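Local structure of MdbA protein (Corynebacterium matruchotii ATCC 14266, 6BO0) at residues A[14-19]-A[105-110]; A[42-47]-A[181-186]; A[110-115]-A[134-139]. The protein is a thiol-disulfide oxidoreductase of the DsbA family, probably catalysing disulfide-bond formation in exported proteins. All coordinates share one frame; numbering follows the deposited sequence.

Contact 1 of 3, residues A[14-19]-A[105-110]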
loop_
_atom_site.group_PDB
_atom_site.type_symbol
_atom_site.label_atom_id
_atom_site.label_comp_id
_atom_site.label_asym_id
_atom_site.label_seq_id
_atom_site.Cartn_x
_atom_site.Cartn_y
_atom_site.Cartn_z
ATOM N N ASN A 14 13.003 -3.599 -6.980
ATOM C CA ASN A 14 13.792 -4.646 -6.367
ATOM C C ASN A 14 14.549 -4.187 -5.148
ATOM O O ASN A 14 15.684 -4.593 -4.912
ATOM C CB ASN A 14 14.764 -5.243 -7.384
ATOM C CG ASN A 14 15.313 -6.576 -6.940
ATOM O OD1 ASN A 14 14.586 -7.441 -6.431
ATOM N ND2 ASN A 14 16.605 -6.749 -7.126
ATOM N N GLU A 15 13.904 -3.353 -4.361
ATOM C CA GLU A 15 14.479 -2.924 -3.106
ATOM C C GLU A 15 14.462 -4.015 -2.069
ATOM O O GLU A 15 13.615 -4.912 -2.112
ATOM C CB GLU A 15 13.687 -1.775 -2.564
ATOM C CG GLU A 15 13.812 -0.526 -3.385
ATOM C CD GLU A 15 13.108 0.595 -2.684
ATOM O OE1 GLU A 15 13.698 1.106 -1.713
ATOM O OE2 GLU A 15 11.947 0.895 -3.060
ATOM N N THR A 16 15.431 -3.951 -1.158
ATOM C CA THR A 16 15.456 -4.824 -0.010
ATOM C C THR A 16 14.773 -4.142 1.132
ATOM O O THR A 16 14.743 -2.899 1.194
ATOM C CB THR A 16 16.880 -5.087 0.433
ATOM O OG1 THR A 16 17.530 -3.823 0.648
ATOM C CG2 THR A 16 17.601 -5.906 -0.628
ATOM N N THR A 17 14.180 -4.922 2.016
ATOM C CA THR A 17 13.510 -4.389 3.188
ATOM C C THR A 17 14.030 -5.078 4.428
ATOM O O THR A 17 14.551 -6.208 4.371
ATOM C CB THR A 17 11.989 -4.591 3.089
ATOM O OG1 THR A 17 11.697 -5.970 2.896
ATOM C CG2 THR A 17 11.399 -3.805 1.883
ATOM N N ALA A 18 13.945 -4.374 5.548
ATOM C CA ALA A 18 14.303 -4.923 6.874
ATOM C C ALA A 18 13.195 -4.531 7.839
ATOM O O ALA A 18 13.430 -3.859 8.844
ATOM C CB ALA A 18 15.667 -4.440 7.361
ATOM N N PHE A 19 12.016 -5.053 7.593
ATOM C CA PHE A 19 10.893 -4.872 8.484
ATOM C C PHE A 19 9.859 -5.955 8.234
ATOM O O PHE A 19 10.016 -6.797 7.316
ATOM C CB PHE A 19 10.284 -3.468 8.379
ATOM C CG PHE A 19 9.899 -3.050 6.982
ATOM C CD1 PHE A 19 8.727 -3.495 6.377
ATOM C CD2 PHE A 19 10.732 -2.223 6.251
ATOM C CE1 PHE A 19 8.397 -3.097 5.091
ATOM C CE2 PHE A 19 10.397 -1.810 4.975
ATOM C CZ PHE A 19 9.228 -2.262 4.383
ATOM N N SER A 105 5.834 -11.733 1.647
ATOM C CA SER A 105 6.896 -11.062 2.374
ATOM C C SER A 105 6.761 -9.535 2.299
ATOM O O SER A 105 6.181 -8.953 1.370
ATOM C CB SER A 105 8.277 -11.451 1.837
ATOM O OG SER A 105 8.463 -10.914 0.539
ATOM N N ALA A 106 7.334 -8.889 3.300
ATOM C CA ALA A 106 7.418 -7.445 3.334
ATOM C C ALA A 106 8.122 -6.897 2.108
ATOM O O ALA A 106 7.721 -5.860 1.538
ATOM C CB ALA A 106 8.137 -6.981 4.601
ATOM N N GLN A 107 9.142 -7.612 1.639
ATOM C CA GLN A 107 9.899 -7.140 0.512
ATOM C C GLN A 107 9.036 -7.131 -0.779
ATOM O O GLN A 107 9.068 -6.177 -1.583
ATOM C CB GLN A 107 11.147 -7.975 0.330
ATOM C CG GLN A 107 12.011 -7.461 -0.768
ATOM C CD GLN A 107 13.396 -8.030 -0.663
ATOM O OE1 GLN A 107 13.863 -8.701 -1.568
ATOM N NE2 GLN A 107 14.046 -7.811 0.473
ATOM N N VAL A 108 8.323 -8.224 -1.017
ATOM C CA VAL A 108 7.470 -8.298 -2.199
ATOM C C VAL A 108 6.353 -7.263 -2.089
ATOM O O VAL A 108 6.032 -6.577 -3.068
ATOM C CB VAL A 108 6.946 -9.731 -2.396
ATOM C CG1 VAL A 108 5.975 -9.790 -3.566
ATOM C CG2 VAL A 108 8.079 -10.685 -2.646
ATOM N N TYR A 109 5.775 -7.124 -0.901
ATOM C CA TYR A 109 4.742 -6.117 -0.689
ATOM C C TYR A 109 5.252 -4.713 -1.028
ATOM O O TYR A 109 4.605 -3.954 -1.754
ATOM C CB TYR A 109 4.219 -6.159 0.751
ATOM C CG TYR A 109 3.261 -5.021 1.003
ATOM C CD1 TYR A 109 1.984 -5.019 0.471
ATOM C CD2 TYR A 109 3.654 -3.904 1.702
ATOM C CE1 TYR A 109 1.116 -3.947 0.653
ATOM C CE2 TYR A 109 2.809 -2.814 1.875
ATOM C CZ TYR A 109 1.545 -2.843 1.361
ATOM O OH TYR A 109 0.732 -1.756 1.552
ATOM N N TRP A 110 6.401 -4.360 -0.462
ATOM C CA TRP A 110 6.950 -3.030 -0.655
ATOM C C TRP A 110 7.188 -2.730 -2.131
ATOM O O TRP A 110 6.810 -1.667 -2.644
ATOM C CB TRP A 110 8.262 -2.917 0.131
ATOM C CG TRP A 110 8.907 -1.599 0.004
ATOM C CD1 TRP A 110 9.870 -1.232 -0.894
ATOM C CD2 TRP A 110 8.607 -0.433 0.751
ATOM N NE1 TRP A 110 10.201 0.089 -0.741
ATOM C CE2 TRP A 110 9.439 0.601 0.269
ATOM C CE3 TRP A 110 7.732 -0.155 1.791
ATOM C CZ2 TRP A 110 9.399 1.878 0.794
ATOM C CZ3 TRP A 110 7.709 1.121 2.307
ATOM C CH2 TRP A 110 8.533 2.106 1.810
#
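Trp110 reaches from near the start of helix 106-118 to the loop 14-19, and its side chain meets that loop along CB, the five-membered ring and CE3. Trp110 CB packs on the methyl CG2 of Thr17 at 3.7 Å, and the same methyl stays near CG and CD1 as the ring begins. CG anti to the backbone N (chi1 180°) carries the indole along the loop from Thr17 to Glu15 and Phe19, and Trp110 NE1 donates to Glu15 OE2 at 3.0 Å with an N-H...O angle of 151°. The carboxylate oxygen lies close to the indole plane, yet the N-H arrives from well above the carboxylate plane. On the six-membered ring, Trp110 CE3 takes Phe19 CZ at 3.7 Å in an offset edge-to-face pair, the phenylalanine edge turned to the indole face with the planes 73° apart. In this DsbA-type protein, helix 106-118 belongs to the helical part of the structure, and the loop leads from helix 9-12 into the edge strand 20-24 of the sheet. One turn back toward the N terminus, Ala106 CB touches Phe19 CE1 at 3.9 Å. Ser105 is the N-cap: Ser105 OG accepts from Val108 N at 3.1 Å. Met63 of helix 51-68 packs on Trp110 as well.

Contact 2 of 3, residues A[42-47]-A[181-186]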
loop_
_atom_site.group_PDB
_atom_site.type_symbol
_atom_site.label_atom_id
_atom_site.label_comp_id
_atom_site.label_asym_id
_atom_site.label_seq_id
_atom_site.Cartn_x
_atom_site.Cartn_y
_atom_site.Cartn_z
ATOM N N ASP A 42 -0.394 6.668 10.253
ATOM C CA ASP A 42 -1.486 6.154 9.420
ATOM C C ASP A 42 -1.471 6.875 8.080
ATOM O O ASP A 42 -1.502 8.117 8.053
ATOM C CB ASP A 42 -2.829 6.370 10.124
ATOM C CG ASP A 42 -2.987 5.517 11.364
ATOM O OD1 ASP A 42 -3.014 4.284 11.239
ATOM O OD2 ASP A 42 -3.096 6.069 12.490
ATOM N N ILE A 43 -1.447 6.102 6.996
ATOM C CA ILE A 43 -1.414 6.650 5.645
ATOM C C ILE A 43 -2.608 6.110 4.879
ATOM O O ILE A 43 -2.679 4.924 4.572
ATOM C CB ILE A 43 -0.106 6.293 4.918
ATOM C CG1 ILE A 43 1.092 6.770 5.745
ATOM C CG2 ILE A 43 -0.104 6.857 3.494
ATOM C CD1 ILE A 43 2.423 6.418 5.140
ATOM N N TYR A 44 -3.550 6.997 4.593
ATOM C CA TYR A 44 -4.748 6.660 3.836
ATOM C C TYR A 44 -4.490 6.956 2.370
ATOM O O TYR A 44 -4.157 8.083 1.999
ATOM C CB TYR A 44 -5.931 7.492 4.343
ATOM C CG TYR A 44 -6.310 7.176 5.787
ATOM C CD1 TYR A 44 -5.681 7.792 6.847
ATOM C CD2 TYR A 44 -7.302 6.257 6.073
ATOM C CE1 TYR A 44 -6.048 7.515 8.147
ATOM C CE2 TYR A 44 -7.669 5.967 7.349
ATOM C CZ TYR A 44 -7.033 6.595 8.397
ATOM O OH TYR A 44 -7.421 6.275 9.674
ATOM N N GLU A 45 -4.652 5.936 1.524
ATOM C CA GLU A 45 -4.313 6.074 0.123
ATOM C C GLU A 45 -5.170 5.169 -0.758
ATOM O O GLU A 45 -5.763 4.194 -0.274
ATOM C CB GLU A 45 -2.828 5.818 -0.093
ATOM C CG GLU A 45 -2.395 4.394 0.236
ATOM C CD GLU A 45 -0.920 4.102 -0.005
ATOM O OE1 GLU A 45 -0.131 5.065 -0.060
ATOM O OE2 GLU A 45 -0.565 2.894 -0.080
ATOM N N ASP A 46 -5.164 5.478 -2.047
ATOM C CA ASP A 46 -5.968 4.778 -3.052
ATOM C C ASP A 46 -5.069 4.589 -4.256
ATOM O O ASP A 46 -4.419 5.533 -4.712
ATOM C CB ASP A 46 -7.223 5.635 -3.356
ATOM C CG ASP A 46 -8.171 5.043 -4.393
ATOM O OD1 ASP A 46 -7.674 4.579 -5.450
ATOM O OD2 ASP A 46 -9.399 5.087 -4.166
ATOM N N PHE A 47 -4.987 3.359 -4.751
ATOM C CA PHE A 47 -4.064 3.048 -5.834
ATOM C C PHE A 47 -4.375 3.702 -7.171
ATOM O O PHE A 47 -3.539 3.628 -8.081
ATOM C CB PHE A 47 -3.915 1.539 -6.019
ATOM C CG PHE A 47 -2.994 0.886 -5.014
ATOM C CD1 PHE A 47 -1.641 1.187 -5.012
ATOM C CD2 PHE A 47 -3.453 -0.025 -4.088
ATOM C CE1 PHE A 47 -0.792 0.603 -4.112
ATOM C CE2 PHE A 47 -2.601 -0.641 -3.202
ATOM C CZ PHE A 47 -1.264 -0.319 -3.197
ATOM N N ARG A 181 -4.031 11.014 3.015
ATOM C CA ARG A 181 -4.061 11.657 4.336
ATOM C C ARG A 181 -3.066 10.954 5.222
ATOM O O ARG A 181 -2.957 9.732 5.152
ATOM C CB ARG A 181 -5.464 11.558 4.975
ATOM C CG ARG A 181 -6.587 11.972 4.060
ATOM C CD ARG A 181 -6.699 13.459 3.871
ATOM N NE ARG A 181 -7.315 14.053 5.048
ATOM C CZ ARG A 181 -8.606 14.027 5.354
ATOM N NH1 ARG A 181 -9.511 13.547 4.504
ATOM N NH2 ARG A 181 -9.004 14.540 6.505
ATOM N N VAL A 182 -2.348 11.711 6.042
ATOM C CA VAL A 182 -1.363 11.170 6.957
ATOM C C VAL A 182 -1.630 11.672 8.350
ATOM O O VAL A 182 -1.865 12.874 8.551
ATOM C CB VAL A 182 0.070 11.558 6.528
ATOM C CG1 VAL A 182 1.115 11.022 7.494
ATOM C CG2 VAL A 182 0.325 11.082 5.111
ATOM N N PHE A 183 -1.585 10.737 9.300
ATOM C CA PHE A 183 -1.713 11.042 10.720
ATOM C C PHE A 183 -0.483 10.508 11.433
ATOM O O PHE A 183 -0.031 9.403 11.141
ATOM C CB PHE A 183 -2.959 10.388 11.349
ATOM C CG PHE A 183 -4.255 10.906 10.828
ATOM C CD1 PHE A 183 -4.675 10.615 9.537
ATOM C CD2 PHE A 183 -5.098 11.640 11.647
ATOM C CE1 PHE A 183 -5.879 11.104 9.072
ATOM C CE2 PHE A 183 -6.291 12.114 11.183
ATOM C CZ PHE A 183 -6.688 11.847 9.894
ATOM N N ILE A 184 0.058 11.285 12.371
ATOM C CA ILE A 184 1.128 10.828 13.249
ATOM C C ILE A 184 0.595 10.836 14.680
ATOM O O ILE A 184 0.158 11.874 15.166
ATOM C CB ILE A 184 2.395 11.707 13.156
ATOM C CG1 ILE A 184 2.963 11.701 11.723
ATOM C CG2 ILE A 184 3.434 11.243 14.171
ATOM C CD1 ILE A 184 4.148 12.616 11.507
ATOM N N ASP A 185 0.575 9.669 15.307
ATOM C CA ASP A 185 -0.030 9.492 16.639
ATOM C C ASP A 185 -1.398 10.171 16.704
ATOM O O ASP A 185 -1.746 10.826 17.679
ATOM C CB ASP A 185 0.922 9.958 17.725
ATOM C CG ASP A 185 2.096 9.002 17.898
ATOM O OD1 ASP A 185 1.962 7.785 17.572
ATOM O OD2 ASP A 185 3.156 9.455 18.362
ATOM N N GLY A 186 -2.192 9.963 15.665
ATOM C CA GLY A 186 -3.550 10.421 15.641
ATOM C C GLY A 186 -3.799 11.865 15.273
ATOM O O GLY A 186 -4.945 12.301 15.280
HETATM O O HOH W 1 -1.475 7.952 13.703
#
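Arg181 opens the strand 181-184 by pairing with Tyr44 of strand 39-45, in an antiparallel hydrogen-bonded pair. Tyr44 N donates to Arg181 O at 2.9 Å, and Arg181 N returns a bond to Tyr44 O at 3.1 Å. The arginine chain bends at chi2 and chi3, and its guanidinium leads away from Tyr44 to salt bridges with Glu188 and Asp174. Val182 faces Ile43 in a non-hydrogen-bonded pair on the other face of the sheet; Val182 CG2 lies 4.4 Å from Ile43 CG1, while the CA-H of Val182 points to Asp42 O. Phe183 restores the hydrogen-bonded pattern with Asp42, bonded in both directions. Its ring stands on the same face as Tyr44, where Phe183 CD1 meets Tyr44 CE1 at 3.7 Å with the ring planes 72° apart. Beyond the strand the chain turns at Asp185, and Gly186 N donates at 2.9 Å to a water O that lies 2.8 Å from Asp42 OD2, to which it can donate. The other carboxylate oxygen of Asp42 is held by Arg77 and Asn75. Strand 181-184 thus lies between strand 39-45 and the short strand 187-188 in the central sheet of the thioredoxin fold; strand 72-78 flanks 39-45 on its far side, and Leu169 of helix 155-172 packs over the face carrying Tyr44, Arg181 and Phe183.

Contact 3 of 3, residues A[110-115]-A[134-139]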
loop_
_atom_site.group_PDB
_atom_site.type_symbol
_atom_site.label_atom_id
_atom_site.label_comp_id
_atom_site.label_asym_id
_atom_site.label_seq_id
_atom_site.Cartn_x
_atom_site.Cartn_y
_atom_site.Cartn_z
ATOM N N TRP A 110 6.401 -4.360 -0.462
ATOM C CA TRP A 110 6.950 -3.030 -0.655
ATOM C C TRP A 110 7.188 -2.730 -2.131
ATOM O O TRP A 110 6.810 -1.667 -2.644
ATOM C CB TRP A 110 8.262 -2.917 0.131
ATOM C CG TRP A 110 8.907 -1.599 0.004
ATOM C CD1 TRP A 110 9.870 -1.232 -0.894
ATOM C CD2 TRP A 110 8.607 -0.433 0.751
ATOM N NE1 TRP A 110 10.201 0.089 -0.741
ATOM C CE2 TRP A 110 9.439 0.601 0.269
ATOM C CE3 TRP A 110 7.732 -0.155 1.791
ATOM C CZ2 TRP A 110 9.399 1.878 0.794
ATOM C CZ3 TRP A 110 7.709 1.121 2.307
ATOM C CH2 TRP A 110 8.533 2.106 1.810
ATOM N N ASN A 111 7.826 -3.668 -2.814
ATOM C CA ASN A 111 8.109 -3.476 -4.226
ATOM C C ASN A 111 6.842 -3.446 -5.091
ATOM O O ASN A 111 6.748 -2.666 -6.043
ATOM C CB ASN A 111 9.109 -4.510 -4.735
ATOM C CG ASN A 111 10.509 -4.241 -4.254
ATOM O OD1 ASN A 111 11.006 -3.135 -4.407
ATOM N ND2 ASN A 111 11.140 -5.232 -3.642
ATOM N N PHE A 112 5.850 -4.265 -4.744
ATOM C CA PHE A 112 4.586 -4.278 -5.474
ATOM C C PHE A 112 3.829 -2.969 -5.276
ATOM O O PHE A 112 3.291 -2.409 -6.233
ATOM C CB PHE A 112 3.757 -5.482 -5.051
ATOM C CG PHE A 112 2.603 -5.790 -5.961
ATOM C CD1 PHE A 112 2.789 -6.535 -7.098
ATOM C CD2 PHE A 112 1.326 -5.355 -5.666
ATOM C CE1 PHE A 112 1.730 -6.852 -7.931
ATOM C CE2 PHE A 112 0.251 -5.702 -6.475
ATOM C CZ PHE A 112 0.475 -6.437 -7.614
ATOM N N ARG A 113 3.812 -2.471 -4.043
ATOM C CA ARG A 113 3.165 -1.180 -3.776
ATOM C C ARG A 113 3.848 -0.067 -4.559
ATOM O O ARG A 113 3.180 0.790 -5.150
ATOM C CB ARG A 113 3.154 -0.883 -2.277
ATOM C CG ARG A 113 2.663 0.502 -1.928
ATOM C CD ARG A 113 2.548 0.736 -0.442
ATOM N NE ARG A 113 2.192 2.129 -0.155
ATOM C CZ ARG A 113 3.055 3.134 -0.057
ATOM N NH1 ARG A 113 4.353 2.935 -0.159
ATOM N NH2 ARG A 113 2.598 4.366 0.120
ATOM N N THR A 114 5.173 -0.053 -4.541
ATOM C CA THR A 114 5.921 0.948 -5.303
ATOM C C THR A 114 5.569 0.874 -6.784
ATOM O O THR A 114 5.335 1.894 -7.442
ATOM C CB THR A 114 7.423 0.808 -5.101
ATOM O OG1 THR A 114 7.729 1.000 -3.717
ATOM C CG2 THR A 114 8.196 1.821 -5.956
ATOM N N MET A 115 5.550 -0.336 -7.319
ATOM C CA MET A 115 5.206 -0.526 -8.709
ATOM C C MET A 115 3.813 0.014 -9.019
ATOM O O MET A 115 3.617 0.726 -9.992
ATOM C CB MET A 115 5.368 -2.009 -9.066
ATOM C CG MET A 115 4.978 -2.381 -10.482
ATOM S SD MET A 115 3.230 -2.553 -10.797
ATOM C CE MET A 115 2.820 -3.974 -9.778
ATOM N N ASP A 134 0.322 -11.891 -12.468
ATOM C CA ASP A 134 1.548 -12.055 -13.269
ATOM C C ASP A 134 2.630 -11.084 -12.785
ATOM O O ASP A 134 3.814 -11.444 -12.718
ATOM C CB ASP A 134 1.288 -11.806 -14.752
ATOM C CG ASP A 134 0.403 -12.842 -15.387
ATOM O OD1 ASP A 134 0.323 -13.978 -14.881
ATOM O OD2 ASP A 134 -0.203 -12.498 -16.420
ATOM N N MET A 135 2.233 -9.848 -12.497
ATOM C CA MET A 135 3.192 -8.840 -12.016
ATOM C C MET A 135 3.783 -9.230 -10.647
ATOM O O MET A 135 4.975 -9.083 -10.389
ATOM C CB MET A 135 2.509 -7.458 -11.967
ATOM C CG MET A 135 2.087 -6.951 -13.341
ATOM S SD MET A 135 0.865 -5.637 -13.229
ATOM C CE MET A 135 1.811 -4.231 -13.714
ATOM N N ALA A 136 2.912 -9.750 -9.794
ATOM C CA ALA A 136 3.338 -10.221 -8.483
ATOM C C ALA A 136 4.357 -11.343 -8.612
ATOM O O ALA A 136 5.356 -11.385 -7.873
ATOM C CB ALA A 136 2.129 -10.662 -7.648
ATOM N N LYS A 137 4.123 -12.263 -9.558
ATOM C CA LYS A 137 5.075 -13.348 -9.791
ATOM C C LYS A 137 6.445 -12.792 -10.201
ATOM O O LYS A 137 7.478 -13.223 -9.678
ATOM C CB LYS A 137 4.544 -14.302 -10.844
ATOM C CG LYS A 137 5.434 -15.522 -11.078
ATOM C CD LYS A 137 4.813 -16.492 -12.061
ATOM C CE LYS A 137 5.698 -17.715 -12.265
ATOM N NZ LYS A 137 5.828 -18.526 -11.029
ATOM N N ILE A 138 6.446 -11.831 -11.114
ATOM C CA ILE A 138 7.682 -11.219 -11.574
ATOM C C ILE A 138 8.442 -10.570 -10.393
ATOM O O ILE A 138 9.680 -10.607 -10.341
ATOM C CB ILE A 138 7.385 -10.204 -12.707
ATOM C CG1 ILE A 138 6.924 -10.943 -13.989
ATOM C CG2 ILE A 138 8.610 -9.355 -13.030
ATOM C CD1 ILE A 138 6.230 -10.066 -15.016
ATOM N N LEU A 139 7.695 -10.002 -9.441
ATOM C CA LEU A 139 8.284 -9.344 -8.268
ATOM C C LEU A 139 8.546 -10.288 -7.100
ATOM O O LEU A 139 8.872 -9.833 -6.017
ATOM C CB LEU A 139 7.438 -8.158 -7.839
ATOM C CG LEU A 139 7.406 -7.043 -8.886
ATOM C CD1 LEU A 139 6.666 -5.847 -8.270
ATOM C CD2 LEU A 139 8.765 -6.616 -9.388
HETATM O O HOH W 2 10.300 -7.948 -4.782
#
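Phe112 and Met115 both set CG anti to the backbone N (chi1 -166° and 177°), which sends their side chains from helix 106-118 to the end of helix 129-138. Leu139, just past the end of helix 129-138, extends CD1 toward the backbone of 111-112. Leu139 CD1 sits 3.8 Å from Phe112 CA and 4.1 Å from Met115 CB, and it also brushes the carbonyl of Asn111. The Phe112 ring comes in edge-on: Phe112 CE1 is directed at the backbone of the opposing helix, 3.6 Å from Ala136 N, and touches Ala136 CB at 3.8 Å. The small side chain of Ala136 is consistent with so near an approach to the main chain. Met115 bends at both chi2 and chi3, folding its CE back over one face of the Phe112 ring, while Met115 SD meets Met135 CE at 3.7 Å; the two methionine chains cross at about a right angle. At one end of this apolar patch a water O bridges the segments, accepting from Asn111 ND2 at 3.1 Å and donating to Leu139 O at 2.7 Å. The amide oxygen of Asn111 turns instead to the backbone N of Glu15. Phe9 of helix 9-12 adds to the methionine side, and Ala96, Ala97 and Ile100 of helix 89-103 to the Phe112 side. The N-to-C directions of the two helical segments are 129° apart, with side chains filling the gap between the helices, a packing within the all-helical insertion that DsbA-family proteins carry in their thioredoxin fold.

From the N terminus, the loop 14-19 comes first and packs on residues 105-110, so contact 1 closes a span that includes strand 39-45 and most of the sheet. On the edge away from strand 72-78, strand 39-45 pairs with strand 181-184 from near the C terminus; contact 2 therefore crosses contact 1 along the chain. Contact 3 follows contact 1 in series, touching it and sharing Trp110 and helix 106-118, and its short loop lies wholly within the span of contact 2. The salt bridge from Arg113 to Glu45 connects contact 3 with contact 2, tying the helical region to the central sheet.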